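Local coordinates for putative Lipoprotein (Shewanella oneidensis, PDB 3U24), which is of unknown function but binds zinc and calcium ions and belongs to the DUF885 family, in the clan of the MA metallopeptidases, at residues F252-G257 / Q520-Y525; Q265-D270 / C474-D479; Y480-K485 / R512-S517; L495-A500 / A505-K510. All blocks are in the same frame, centred on the assembly; numbering follows the deposited sequence.

Contact 1 of 4, residues F252-G257 / Q520-Y525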
loop_
_atom_site.group_PDB
_atom_site.type_symbol
_atom_site.label_atom_id
_atom_site.label_comp_id
_atom_site.label_asym_id
_atom_site.label_seq_id
_atom_site.Cartn_x
_atom_site.Cartn_y
_atom_site.Cartn_z
ATOM N N PHE A 252 -14.109 0.047 6.176
ATOM C CA PHE A 252 -13.825 1.322 5.514
ATOM C C PHE A 252 -12.627 1.253 4.554
ATOM O O PHE A 252 -12.696 1.798 3.441
ATOM C CB PHE A 252 -13.549 2.476 6.517
ATOM C CG PHE A 252 -14.761 2.980 7.237
ATOM C CD1 PHE A 252 -15.911 3.346 6.532
ATOM C CD2 PHE A 252 -14.751 3.133 8.611
ATOM C CE1 PHE A 252 -17.017 3.820 7.184
ATOM C CE2 PHE A 252 -15.862 3.612 9.286
ATOM C CZ PHE A 252 -17.005 3.944 8.566
ATOM N N ASP A 253 -11.554 0.577 4.958
ATOM C CA ASP A 253 -10.330 0.528 4.165
ATOM C C ASP A 253 -10.444 -0.456 3.001
ATOM O O ASP A 253 -10.024 -0.143 1.889
ATOM C CB ASP A 253 -9.130 0.087 5.032
ATOM C CG ASP A 253 -8.699 1.132 6.059
ATOM O OD1 ASP A 253 -9.258 2.256 6.052
ATOM O OD2 ASP A 253 -7.758 0.835 6.861
ATOM N N ILE A 254 -10.961 -1.668 3.256
ATOM C CA ILE A 254 -10.938 -2.750 2.256
ATOM C C ILE A 254 -12.233 -2.785 1.436
ATOM O O ILE A 254 -12.225 -3.017 0.245
ATOM C CB ILE A 254 -10.760 -4.080 2.978
ATOM C CG1 ILE A 254 -9.469 -4.069 3.823
ATOM C CG2 ILE A 254 -10.734 -5.259 2.018
ATOM C CD1 ILE A 254 -8.158 -3.868 3.066
ATOM N N GLN A 255 -13.348 -2.509 2.092
ATOM C CA GLN A 255 -14.649 -2.523 1.473
ATOM C C GLN A 255 -14.937 -3.866 0.857
ATOM O O GLN A 255 -15.509 -3.967 -0.217
ATOM C CB GLN A 255 -14.811 -1.376 0.458
ATOM C CG GLN A 255 -14.728 0.010 1.050
ATOM C CD GLN A 255 -15.059 1.097 0.044
ATOM O OE1 GLN A 255 -14.146 1.762 -0.495
ATOM N NE2 GLN A 255 -16.327 1.307 -0.197
ATOM N N ALA A 256 -14.554 -4.898 1.569
ATOM C CA ALA A 256 -14.817 -6.277 1.179
ATOM C C ALA A 256 -16.296 -6.575 1.358
ATOM O O ALA A 256 -17.034 -5.904 2.125
ATOM C CB ALA A 256 -14.022 -7.236 2.058
ATOM N N GLY A 257 -16.685 -7.630 0.668
ATOM C CA GLY A 257 -17.998 -8.208 0.749
ATOM C C GLY A 257 -18.090 -9.277 1.811
ATOM O O GLY A 257 -18.925 -10.152 1.708
ATOM N N GLN A 520 -4.194 -2.976 6.742
ATOM C CA GLN A 520 -3.505 -2.908 5.439
ATOM C C GLN A 520 -2.914 -4.264 5.004
ATOM O O GLN A 520 -2.933 -4.618 3.820
ATOM C CB GLN A 520 -2.470 -1.764 5.441
ATOM C CG GLN A 520 -1.821 -1.464 4.079
ATOM C CD GLN A 520 -0.818 -2.541 3.649
ATOM O OE1 GLN A 520 -0.182 -3.181 4.489
ATOM N NE2 GLN A 520 -0.729 -2.782 2.332
ATOM N N LEU A 521 -2.435 -5.042 5.968
ATOM C CA LEU A 521 -1.787 -6.349 5.688
ATOM C C LEU A 521 -2.766 -7.360 5.136
ATOM O O LEU A 521 -2.340 -8.252 4.421
ATOM C CB LEU A 521 -1.078 -6.933 6.919
ATOM C CG LEU A 521 0.370 -6.456 7.047
ATOM C CD1 LEU A 521 0.903 -6.759 8.451
ATOM C CD2 LEU A 521 1.240 -7.093 5.963
ATOM N N THR A 522 -4.053 -7.239 5.452
ATOM C CA THR A 522 -5.063 -8.144 4.878
ATOM C C THR A 522 -5.436 -7.841 3.404
ATOM O O THR A 522 -6.094 -8.645 2.750
ATOM C CB THR A 522 -6.381 -8.139 5.695
ATOM O OG1 THR A 522 -7.052 -6.890 5.486
ATOM C CG2 THR A 522 -6.113 -8.330 7.202
ATOM N N SER A 523 -4.986 -6.708 2.855
ATOM C CA SER A 523 -5.526 -6.213 1.600
ATOM C C SER A 523 -5.242 -7.177 0.460
ATOM O O SER A 523 -6.102 -7.409 -0.423
ATOM C CB SER A 523 -5.038 -4.774 1.300
ATOM O OG SER A 523 -3.635 -4.670 1.156
ATOM N N TYR A 524 -4.064 -7.785 0.510
ATOM C CA TYR A 524 -3.605 -8.663 -0.567
ATOM C C TYR A 524 -4.504 -9.871 -0.697
ATOM O O TYR A 524 -5.007 -10.178 -1.798
ATOM C CB TYR A 524 -2.171 -9.104 -0.347
ATOM C CG TYR A 524 -1.268 -7.959 -0.003
ATOM C CD1 TYR A 524 -1.126 -7.551 1.332
ATOM C CD2 TYR A 524 -0.558 -7.285 -0.985
ATOM C CE1 TYR A 524 -0.325 -6.493 1.668
ATOM C CE2 TYR A 524 0.254 -6.207 -0.660
ATOM C CZ TYR A 524 0.373 -5.827 0.654
ATOM O OH TYR A 524 1.152 -4.781 1.030
ATOM N N TYR A 525 -4.736 -10.551 0.416
ATOM C CA TYR A 525 -5.508 -11.776 0.384
ATOM C C TYR A 525 -7.001 -11.485 0.167
ATOM O O TYR A 525 -7.697 -12.236 -0.490
ATOM C CB TYR A 525 -5.322 -12.537 1.684
ATOM C CG TYR A 525 -6.063 -13.827 1.752
ATOM C CD1 TYR A 525 -5.744 -14.880 0.919
ATOM C CD2 TYR A 525 -7.065 -14.009 2.683
ATOM C CE1 TYR A 525 -6.431 -16.073 0.977
ATOM C CE2 TYR A 525 -7.736 -15.208 2.789
ATOM C CZ TYR A 525 -7.401 -16.233 1.940
ATOM O OH TYR A 525 -8.127 -17.382 2.028
#
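Ile254 keeps CG1 beside its backbone N (chi1 -57°) and turns again about CB-CG1 (chi2 -61°), which carries CD1 across the contact, while Ser523 holds OG between its own N and carbonyl carbon (chi1 62°). The serine torsion turns the hydroxyl back into its own turn and leaves CB to meet the methyl. Ile254 CD1 lies 3.7 Å from Ser523 CB and 3.8 Å from Ser523 CA. It also passes 4.0 Å from Thr522 OG1, whose own polar partner is the carbonyl of Val519. On the serine side, OG reaches Gln520 O at 2.8 Å in the carbonyl plane, and Ser523 N reaches the same oxygen at 3.1 Å, so one carbonyl oxygen is gripped twice in the turn leading into helix 523-542. Further round the turn, Gln520 NE2 donates to Tyr524 OH at 3.0 Å, with the hydroxyl lying in the amide plane. Ile254 lies in the last turn of helix 243-254, and Gln255 after it leaves helical geometry with positive phi; the Ile254 carbonyl is bonded by Asn434. The turn it touches belongs to the surroundings of the zinc site of His408, His414 and Glu439: the Ser523 side chain is about 5 Å from that of Glu439. Across the two segments the junction is thus van der Waals only, a methyl set against hydroxyl residues whose polar ends are spent on their own turns.

Contact 2 of 4, residues Q265-D270 / C474-D479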
loop_
_atom_site.group_PDB
_atom_site.type_symbol
_atom_site.label_atom_id
_atom_site.label_comp_id
_atom_site.label_asym_id
_atom_site.label_seq_id
_atom_site.Cartn_x
_atom_site.Cartn_y
_atom_site.Cartn_z
ATOM N N GLN A 265 -11.144 -16.780 8.754
ATOM C CA GLN A 265 -11.541 -18.185 8.696
ATOM C C GLN A 265 -11.192 -18.803 7.338
ATOM O O GLN A 265 -10.658 -19.909 7.282
ATOM C CB GLN A 265 -13.030 -18.370 9.050
ATOM C CG GLN A 265 -13.329 -17.925 10.502
ATOM C CD GLN A 265 -14.829 -17.918 10.862
ATOM O OE1 GLN A 265 -15.711 -17.671 10.006
ATOM N NE2 GLN A 265 -15.118 -18.205 12.125
ATOM N N LYS A 266 -11.422 -18.070 6.252
ATOM C CA LYS A 266 -10.985 -18.528 4.948
ATOM C C LYS A 266 -9.446 -18.667 4.873
ATOM O O LYS A 266 -8.929 -19.591 4.221
ATOM C CB LYS A 266 -11.469 -17.605 3.831
ATOM C CG LYS A 266 -12.954 -17.719 3.454
ATOM C CD LYS A 266 -13.306 -16.581 2.468
ATOM C CE LYS A 266 -14.805 -16.343 2.329
ATOM N NZ LYS A 266 -15.351 -17.424 1.469
ATOM N N ALA A 267 -8.729 -17.740 5.493
ATOM C CA ALA A 267 -7.247 -17.751 5.431
ATOM C C ALA A 267 -6.697 -18.997 6.151
ATOM O O ALA A 267 -5.781 -19.665 5.662
ATOM C CB ALA A 267 -6.651 -16.455 6.002
HETATM N N MSE A 268 -7.336 -19.347 7.257
HETATM C CA MSE A 268 -6.949 -20.561 8.032
HETATM C C MSE A 268 -7.139 -21.824 7.223
HETATM O O MSE A 268 -6.282 -22.682 7.243
HETATM C CB MSE A 268 -7.734 -20.667 9.346
HETATM C CG MSE A 268 -7.335 -19.628 10.417
HETATM SE SE MSE A 268 -5.521 -19.795 11.161
HETATM C CE MSE A 268 -5.937 -21.229 12.480
ATOM N N VAL A 269 -8.256 -21.950 6.519
ATOM C CA VAL A 269 -8.486 -23.094 5.631
ATOM C C VAL A 269 -7.498 -23.094 4.437
ATOM O O VAL A 269 -6.892 -24.114 4.123
ATOM C CB VAL A 269 -9.979 -23.169 5.175
ATOM C CG1 VAL A 269 -10.178 -24.200 4.056
ATOM C CG2 VAL A 269 -10.903 -23.492 6.385
ATOM N N ASP A 270 -7.285 -21.953 3.799
ATOM C CA ASP A 270 -6.364 -21.923 2.672
ATOM C C ASP A 270 -4.937 -22.327 3.086
ATOM O O ASP A 270 -4.258 -23.033 2.358
ATOM C CB ASP A 270 -6.336 -20.549 1.965
ATOM C CG ASP A 270 -7.335 -20.425 0.828
ATOM O OD1 ASP A 270 -7.761 -21.441 0.194
ATOM O OD2 ASP A 270 -7.693 -19.258 0.548
ATOM N N CYS A 474 -0.762 -15.767 5.300
ATOM C CA CYS A 474 -0.268 -15.533 6.640
ATOM C C CYS A 474 -0.214 -14.054 7.026
ATOM O O CYS A 474 -0.300 -13.732 8.212
ATOM C CB CYS A 474 1.063 -16.249 6.891
ATOM S SG CYS A 474 0.924 -18.075 6.767
ATOM N N ASN A 475 -0.136 -13.146 6.065
ATOM C CA ASN A 475 -0.267 -11.707 6.383
ATOM C C ASN A 475 -1.618 -11.408 7.047
ATOM O O ASN A 475 -1.676 -10.581 7.963
ATOM C CB ASN A 475 -0.164 -10.814 5.138
ATOM C CG ASN A 475 1.275 -10.529 4.709
ATOM O OD1 ASN A 475 2.251 -10.796 5.417
ATOM N ND2 ASN A 475 1.397 -9.920 3.537
ATOM N N THR A 476 -2.687 -12.067 6.558
ATOM C CA THR A 476 -4.038 -11.908 7.059
ATOM C C THR A 476 -4.183 -12.533 8.433
ATOM O O THR A 476 -4.706 -11.908 9.348
ATOM C CB THR A 476 -5.085 -12.500 6.068
ATOM O OG1 THR A 476 -5.118 -11.665 4.928
ATOM C CG2 THR A 476 -6.499 -12.571 6.640
ATOM N N ILE A 477 -3.716 -13.756 8.580
ATOM C CA ILE A 477 -3.714 -14.428 9.891
ATOM C C ILE A 477 -3.007 -13.574 10.962
ATOM O O ILE A 477 -3.514 -13.371 12.080
ATOM C CB ILE A 477 -3.092 -15.825 9.775
ATOM C CG1 ILE A 477 -3.943 -16.658 8.830
ATOM C CG2 ILE A 477 -2.993 -16.541 11.125
ATOM C CD1 ILE A 477 -3.403 -18.037 8.574
ATOM N N LEU A 478 -1.857 -13.058 10.604
ATOM C CA LEU A 478 -1.030 -12.302 11.509
ATOM C C LEU A 478 -1.717 -11.010 11.917
ATOM O O LEU A 478 -1.845 -10.690 13.124
ATOM C CB LEU A 478 0.304 -11.986 10.830
ATOM C CG LEU A 478 1.260 -11.035 11.567
ATOM C CD1 LEU A 478 2.117 -11.840 12.502
ATOM C CD2 LEU A 478 2.201 -10.276 10.635
ATOM N N ASP A 479 -2.182 -10.259 10.919
ATOM C CA ASP A 479 -2.733 -8.937 11.225
ATOM C C ASP A 479 -3.966 -9.061 12.127
ATOM O O ASP A 479 -4.094 -8.352 13.136
ATOM C CB ASP A 479 -3.046 -8.135 9.974
ATOM C CG ASP A 479 -3.332 -6.662 10.283
ATOM O OD1 ASP A 479 -2.362 -5.902 10.581
ATOM O OD2 ASP A 479 -4.524 -6.260 10.191
#
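Asp270 OD2, one turn on from the Ala267 methyl that meets Thr476 and Ile477, is gripped by both Arg529 NH1, in a salt bridge, and Tyr525 OH; OD1 of the same carboxylate pairs with Arg273. These bonds bring helix 523-542 against helix 260-289 beside the contact, with Tyr525 also packing on Ala267 and Thr476. Between the two segments themselves everything is apolar. Ala267 CB sits 3.9 Å from Thr476 CG2 and an equal 3.9 Å from Ile477 CG1, touching two neighbouring side chains at once. Helices 260-289 and 459-485, two long helices of this largely helical fold, cross here nearer antiparallel than parallel: the axes of the short segments 265-270 and 474-479 come within 9.0 Å, with 132° between their N-to-C directions, close enough that an alanine spans the gap. To one side of it, the selenomethionine at position 268 is bent at chi2 (-66°), which brings SE over Ile477; the two side chains cross at about a right angle. Met268 SE is 3.8 Å from Ile477 CD1. The same Met268 SE is 4.1 Å from Ile477 CG2, so it touches both the extended arm and the short branch of the isoleucine. A bound zinc ion lies about 5 Å from the Met268 side chain, on the less buried flank of the contact.

Contact 3 of 4, residues Y480-K485 / R512-S517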
loop_
_atom_site.group_PDB
_atom_site.type_symbol
_atom_site.label_atom_id
_atom_site.label_comp_id
_atom_site.label_asym_id
_atom_site.label_seq_id
_atom_site.Cartn_x
_atom_site.Cartn_y
_atom_site.Cartn_z
ATOM N N TYR A 480 -4.827 -10.009 11.782
ATOM C CA TYR A 480 -6.055 -10.259 12.504
ATOM C C TYR A 480 -5.766 -10.792 13.889
ATOM O O TYR A 480 -6.311 -10.293 14.874
ATOM C CB TYR A 480 -6.941 -11.244 11.713
ATOM C CG TYR A 480 -8.305 -11.490 12.322
ATOM C CD1 TYR A 480 -9.368 -10.628 12.076
ATOM C CD2 TYR A 480 -8.525 -12.559 13.173
ATOM C CE1 TYR A 480 -10.635 -10.844 12.663
ATOM C CE2 TYR A 480 -9.771 -12.781 13.763
ATOM C CZ TYR A 480 -10.834 -11.936 13.492
ATOM O OH TYR A 480 -12.086 -12.169 14.079
ATOM N N SER A 481 -4.908 -11.805 13.975
ATOM C CA SER A 481 -4.648 -12.438 15.266
ATOM C C SER A 481 -4.006 -11.483 16.264
ATOM O O SER A 481 -4.322 -11.536 17.430
ATOM C CB SER A 481 -3.851 -13.722 15.112
ATOM O OG SER A 481 -4.535 -14.581 14.191
ATOM N N ILE A 482 -3.146 -10.600 15.792
ATOM C CA ILE A 482 -2.492 -9.612 16.649
ATOM C C ILE A 482 -3.513 -8.621 17.223
ATOM O O ILE A 482 -3.567 -8.405 18.410
ATOM C CB ILE A 482 -1.381 -8.872 15.857
ATOM C CG1 ILE A 482 -0.175 -9.793 15.705
ATOM C CG2 ILE A 482 -0.949 -7.570 16.549
ATOM C CD1 ILE A 482 0.910 -9.221 14.799
ATOM N N HIS A 483 -4.364 -8.073 16.376
ATOM C CA HIS A 483 -5.286 -7.025 16.774
ATOM C C HIS A 483 -6.569 -7.502 17.423
ATOM O O HIS A 483 -7.180 -6.761 18.201
ATOM C CB HIS A 483 -5.570 -6.156 15.577
ATOM C CG HIS A 483 -4.413 -5.301 15.233
ATOM N ND1 HIS A 483 -4.044 -4.269 16.011
ATOM C CD2 HIS A 483 -3.450 -5.406 14.240
ATOM C CE1 HIS A 483 -2.930 -3.729 15.517
ATOM N NE2 HIS A 483 -2.582 -4.403 14.419
ATOM N N VAL A 484 -6.954 -8.749 17.142
ATOM C CA VAL A 484 -8.219 -9.282 17.589
ATOM C C VAL A 484 -8.040 -10.422 18.578
ATOM O O VAL A 484 -8.886 -10.605 19.456
ATOM C CB VAL A 484 -9.127 -9.742 16.394
ATOM C CG1 VAL A 484 -10.485 -10.281 16.903
ATOM C CG2 VAL A 484 -9.364 -8.562 15.462
ATOM N N LYS A 485 -6.969 -11.192 18.443
ATOM C CA LYS A 485 -6.869 -12.450 19.202
ATOM C C LYS A 485 -5.656 -12.497 20.127
ATOM O O LYS A 485 -5.295 -13.567 20.600
ATOM C CB LYS A 485 -6.802 -13.660 18.251
ATOM C CG LYS A 485 -7.995 -13.819 17.341
ATOM C CD LYS A 485 -7.761 -14.981 16.384
ATOM C CE LYS A 485 -7.887 -16.353 17.036
ATOM N NZ LYS A 485 -9.326 -16.737 17.060
ATOM N N ARG A 512 6.745 -5.993 13.399
ATOM C CA ARG A 512 6.816 -4.554 13.590
ATOM C C ARG A 512 5.738 -3.809 12.803
ATOM O O ARG A 512 5.067 -2.932 13.324
ATOM C CB ARG A 512 8.188 -4.011 13.192
ATOM C CG ARG A 512 8.366 -2.523 13.519
ATOM C CD ARG A 512 9.761 -2.011 13.129
ATOM N NE ARG A 512 10.085 -0.696 13.724
ATOM C CZ ARG A 512 10.039 0.472 13.076
ATOM N NH1 ARG A 512 9.677 0.522 11.785
ATOM N NH2 ARG A 512 10.358 1.603 13.725
ATOM N N ARG A 513 5.582 -4.173 11.548
ATOM C CA ARG A 513 4.596 -3.542 10.677
ATOM C C ARG A 513 3.153 -3.715 11.230
ATOM O O ARG A 513 2.339 -2.768 11.196
ATOM C CB ARG A 513 4.747 -4.128 9.280
ATOM C CG ARG A 513 3.788 -3.610 8.239
ATOM C CD ARG A 513 4.270 -4.097 6.882
ATOM N NE ARG A 513 3.263 -3.909 5.856
ATOM C CZ ARG A 513 3.351 -4.387 4.617
ATOM N NH1 ARG A 513 4.427 -5.089 4.241
ATOM N NH2 ARG A 513 2.347 -4.166 3.763
ATOM N N ALA A 514 2.875 -4.899 11.777
ATOM C CA ALA A 514 1.572 -5.217 12.396
ATOM C C ALA A 514 1.354 -4.519 13.731
ATOM O O ALA A 514 0.204 -4.311 14.118
ATOM C CB ALA A 514 1.403 -6.710 12.566
ATOM N N THR A 515 2.425 -4.157 14.435
ATOM C CA THR A 515 2.291 -3.426 15.665
ATOM C C THR A 515 1.974 -1.976 15.364
ATOM O O THR A 515 1.348 -1.305 16.173
ATOM C CB THR A 515 3.570 -3.466 16.544
ATOM O OG1 THR A 515 4.688 -2.803 15.893
ATOM C CG2 THR A 515 3.971 -4.880 16.869
ATOM N N LEU A 516 2.404 -1.482 14.210
ATOM C CA LEU A 516 2.292 -0.059 13.887
ATOM C C LEU A 516 1.142 0.269 12.950
ATOM O O LEU A 516 0.713 1.388 12.886
ATOM C CB LEU A 516 3.632 0.481 13.320
ATOM C CG LEU A 516 4.768 0.578 14.373
ATOM C CD1 LEU A 516 6.136 0.866 13.732
ATOM C CD2 LEU A 516 4.434 1.614 15.434
ATOM N N SER A 517 0.668 -0.714 12.213
ATOM C CA SER A 517 -0.453 -0.535 11.299
ATOM C C SER A 517 -1.476 -1.655 11.523
ATOM O O SER A 517 -1.180 -2.696 12.141
ATOM C CB SER A 517 0.047 -0.585 9.859
ATOM O OG SER A 517 0.459 -1.905 9.539
#
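His483 and Ile482, neighbours on one helix, both reach Ala514 on the other, the first at its carbonyl and the second at its methyl. The imidazole is placed with CG beside the backbone N (chi1 -73°), and the second torsion swings NE2 toward the end of helix 504-516. There its single N-H is shared: NE2 donates to Ala514 O at 2.8 Å and to Ser517 O at 3.2 Å. Neither bond is straight, the first making an N-H...O angle of 132°, and the two acceptors lie on opposite sides of the ring plane, each tilted nearly 30° from it. ND1, across the ring, pairs with Ile241 N, so both nitrogens are used and the ring's rotation is fixed. Ile482 CG2 lies over one face of the imidazole near its rim. The arm of the same isoleucine runs on extended to put CD1 3.4 Å from Ala514 CB, tighter than ordinary methyl packing. In this all-helical part of the fold, the pair joins the C-terminal parts of helices 459-485 and 504-516, with helix 489-499 lying between them in the chain. Ser517 is the first residue past the second helix. Its hydroxyl, held between its N and carbonyl carbon, doubles back to Arg513 O at 2.7 Å, arriving well above the carbonyl plane, and Ser517 N bonds that oxygen at 2.8 Å. Two residues earlier, Thr515 OG1 reaches back to Arg512 O at 2.6 Å, while Ile482 O is taken by Arg240.

Contact 4 of 4, residues L495-A500 / A505-K510. With CA (calcium ion), chain T.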
loop_
_atom_site.group_PDB
_atom_site.type_symbol
_atom_site.label_atom_id
_atom_site.label_comp_id
_atom_site.label_asym_id
_atom_site.label_seq_id
_atom_site.Cartn_x
_atom_site.Cartn_y
_atom_site.Cartn_z
ATOM N N LEU A 495 4.590 -18.274 13.283
ATOM C CA LEU A 495 3.723 -18.280 12.095
ATOM C C LEU A 495 4.517 -17.976 10.801
ATOM O O LEU A 495 4.490 -18.727 9.816
ATOM C CB LEU A 495 2.606 -17.249 12.249
ATOM C CG LEU A 495 1.538 -17.079 11.138
ATOM C CD1 LEU A 495 0.533 -18.250 11.198
ATOM C CD2 LEU A 495 0.825 -15.714 11.277
HETATM N N MSE A 496 5.228 -16.859 10.807
HETATM C CA MSE A 496 5.851 -16.414 9.592
HETATM C C MSE A 496 6.981 -17.375 9.203
HETATM O O MSE A 496 7.190 -17.647 8.037
HETATM C CB MSE A 496 6.350 -14.961 9.699
HETATM C CG MSE A 496 5.283 -13.817 9.822
HETATM SE SE MSE A 496 3.571 -13.968 8.806
HETATM C CE MSE A 496 4.244 -13.685 7.002
HETATM N N MSE A 497 7.685 -17.938 10.166
HETATM C CA MSE A 497 8.854 -18.773 9.835
HETATM C C MSE A 497 8.473 -20.233 9.644
HETATM O O MSE A 497 8.934 -20.859 8.712
HETATM C CB MSE A 497 9.919 -18.658 10.917
HETATM C CG MSE A 497 10.532 -17.267 11.054
HETATM SE SE MSE A 497 12.140 -17.251 12.262
HETATM C CE MSE A 497 13.059 -18.824 11.568
ATOM N N ASP A 498 7.637 -20.771 10.522
ATOM C CA ASP A 498 7.319 -22.207 10.501
ATOM C C ASP A 498 6.151 -22.565 9.569
ATOM O O ASP A 498 6.137 -23.655 9.006
ATOM C CB ASP A 498 7.002 -22.706 11.910
ATOM C CG ASP A 498 8.167 -22.509 12.881
ATOM O OD1 ASP A 498 9.339 -22.353 12.453
ATOM O OD2 ASP A 498 7.912 -22.519 14.095
ATOM N N GLU A 499 5.180 -21.665 9.424
ATOM C CA GLU A 499 3.997 -21.924 8.586
ATOM C C GLU A 499 4.195 -21.358 7.185
ATOM O O GLU A 499 3.798 -21.995 6.239
ATOM C CB GLU A 499 2.706 -21.365 9.211
ATOM C CG GLU A 499 2.387 -21.879 10.623
ATOM C CD GLU A 499 2.209 -23.397 10.709
ATOM O OE1 GLU A 499 1.555 -23.992 9.829
ATOM O OE2 GLU A 499 2.729 -24.015 11.663
ATOM N N ALA A 500 4.840 -20.194 7.075
ATOM C CA ALA A 500 5.079 -19.507 5.802
ATOM C C ALA A 500 6.511 -19.588 5.306
ATOM O O ALA A 500 6.827 -18.963 4.311
ATOM C CB ALA A 500 4.697 -18.038 5.921
ATOM N N ALA A 505 14.555 -12.150 9.658
ATOM C CA ALA A 505 14.479 -10.729 9.461
ATOM C C ALA A 505 13.113 -10.358 8.838
ATOM O O ALA A 505 12.507 -9.357 9.213
ATOM C CB ALA A 505 15.643 -10.252 8.585
ATOM N N GLU A 506 12.637 -11.164 7.887
ATOM C CA GLU A 506 11.360 -10.896 7.257
ATOM C C GLU A 506 10.242 -11.007 8.324
ATOM O O GLU A 506 9.348 -10.145 8.420
ATOM C CB GLU A 506 11.118 -11.801 6.045
ATOM N N ALA A 507 10.345 -12.009 9.186
ATOM C CA ALA A 507 9.330 -12.235 10.194
ATOM C C ALA A 507 9.280 -11.057 11.151
ATOM O O ALA A 507 8.188 -10.520 11.434
ATOM C CB ALA A 507 9.575 -13.528 10.926
ATOM N N GLU A 508 10.450 -10.645 11.615
ATOM C CA GLU A 508 10.559 -9.536 12.553
ATOM C C GLU A 508 9.989 -8.256 11.931
ATOM O O GLU A 508 9.288 -7.515 12.605
ATOM C CB GLU A 508 12.010 -9.277 12.990
ATOM C CG GLU A 508 12.492 -9.936 14.281
ATOM C CD GLU A 508 14.004 -9.669 14.572
ATOM O OE1 GLU A 508 14.660 -8.909 13.795
ATOM O OE2 GLU A 508 14.556 -10.216 15.571
ATOM N N GLY A 509 10.338 -7.976 10.687
ATOM C CA GLY A 509 9.810 -6.841 9.963
ATOM C C GLY A 509 8.281 -6.866 9.901
ATOM O O GLY A 509 7.617 -5.834 10.076
ATOM N N LYS A 510 7.722 -8.050 9.690
ATOM C CA LYS A 510 6.283 -8.209 9.647
ATOM C C LYS A 510 5.609 -7.971 10.989
ATOM O O LYS A 510 4.584 -7.295 11.057
ATOM C CB LYS A 510 5.920 -9.578 9.117
ATOM C CG LYS A 510 6.042 -9.701 7.618
ATOM C CD LYS A 510 4.885 -9.017 6.895
ATOM C CE LYS A 510 5.085 -9.106 5.381
ATOM N NZ LYS A 510 4.960 -10.517 4.883
HETATM CA CA CA T . 11.020 -22.003 14.010
HETATM O O HOH W 1 9.589 -22.956 15.820
HETATM O O HOH W 2 11.113 -24.234 14.029
HETATM O O HOH W 3 10.370 -19.947 15.460
#
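Met496 and Met497, both selenomethionines on helix 489-499, meet the methyl of Ala507 on helix 504-516 from two directions about a right angle apart. The CB of Met496 heads toward the second helix and lies 3.7 Å from Ala507 CB; Met497 comes from the flank and rests its CG 3.9 Å from that methyl. Beyond CB, Met496 bends at chi2 and chi3 (-71°) and swings its end along to Lys510, which it crosses at about a right angle, CE lying 3.9 Å from NZ. The ammonium is itself held by Asn475 OD1 on helix 459-485, and Met496 packs on Asn475 too. Helices 489-499 and 504-516, joined by a short connection, form a helical hairpin here; the axes of 495-499 and 505-510 approach to 9.1 Å at 143°. A wider pi-type turn spans 495-499, with Leu495 O accepting from both Glu499 N and Ala500 N. Asp498 takes no part in the packing; its OD1 binds a calcium ion at 2.3 Å, with OD2 too far at 3.2 Å to be a second ligand, and three waters are bound to the same ion at 2.2 to 2.6 Å. Next to it, Glu499 OE1 makes salt bridges to Lys271 and Lys299, the former on helix 260-289.

Read from the N terminus, contact 1 opens first, at the end of helix 243-254, and closes last, at 520-525, so the other three lie nested inside its loop. Contact 2 opens on the next helix, 260-289, and closes on helix 459-485. Contact 3 then opens further along that same helix, so 2 and 3 run in series. Helix 489-499 follows, and contact 4 closes its short hairpin with helix 504-516 inside the loop of contact 3; no loops cross. Cross-links knit them: Asn475 of contact 2 bonds Lys510 of contact 4, and Arg513 of contact 3 reaches Gln520 and Tyr524 of contact 1.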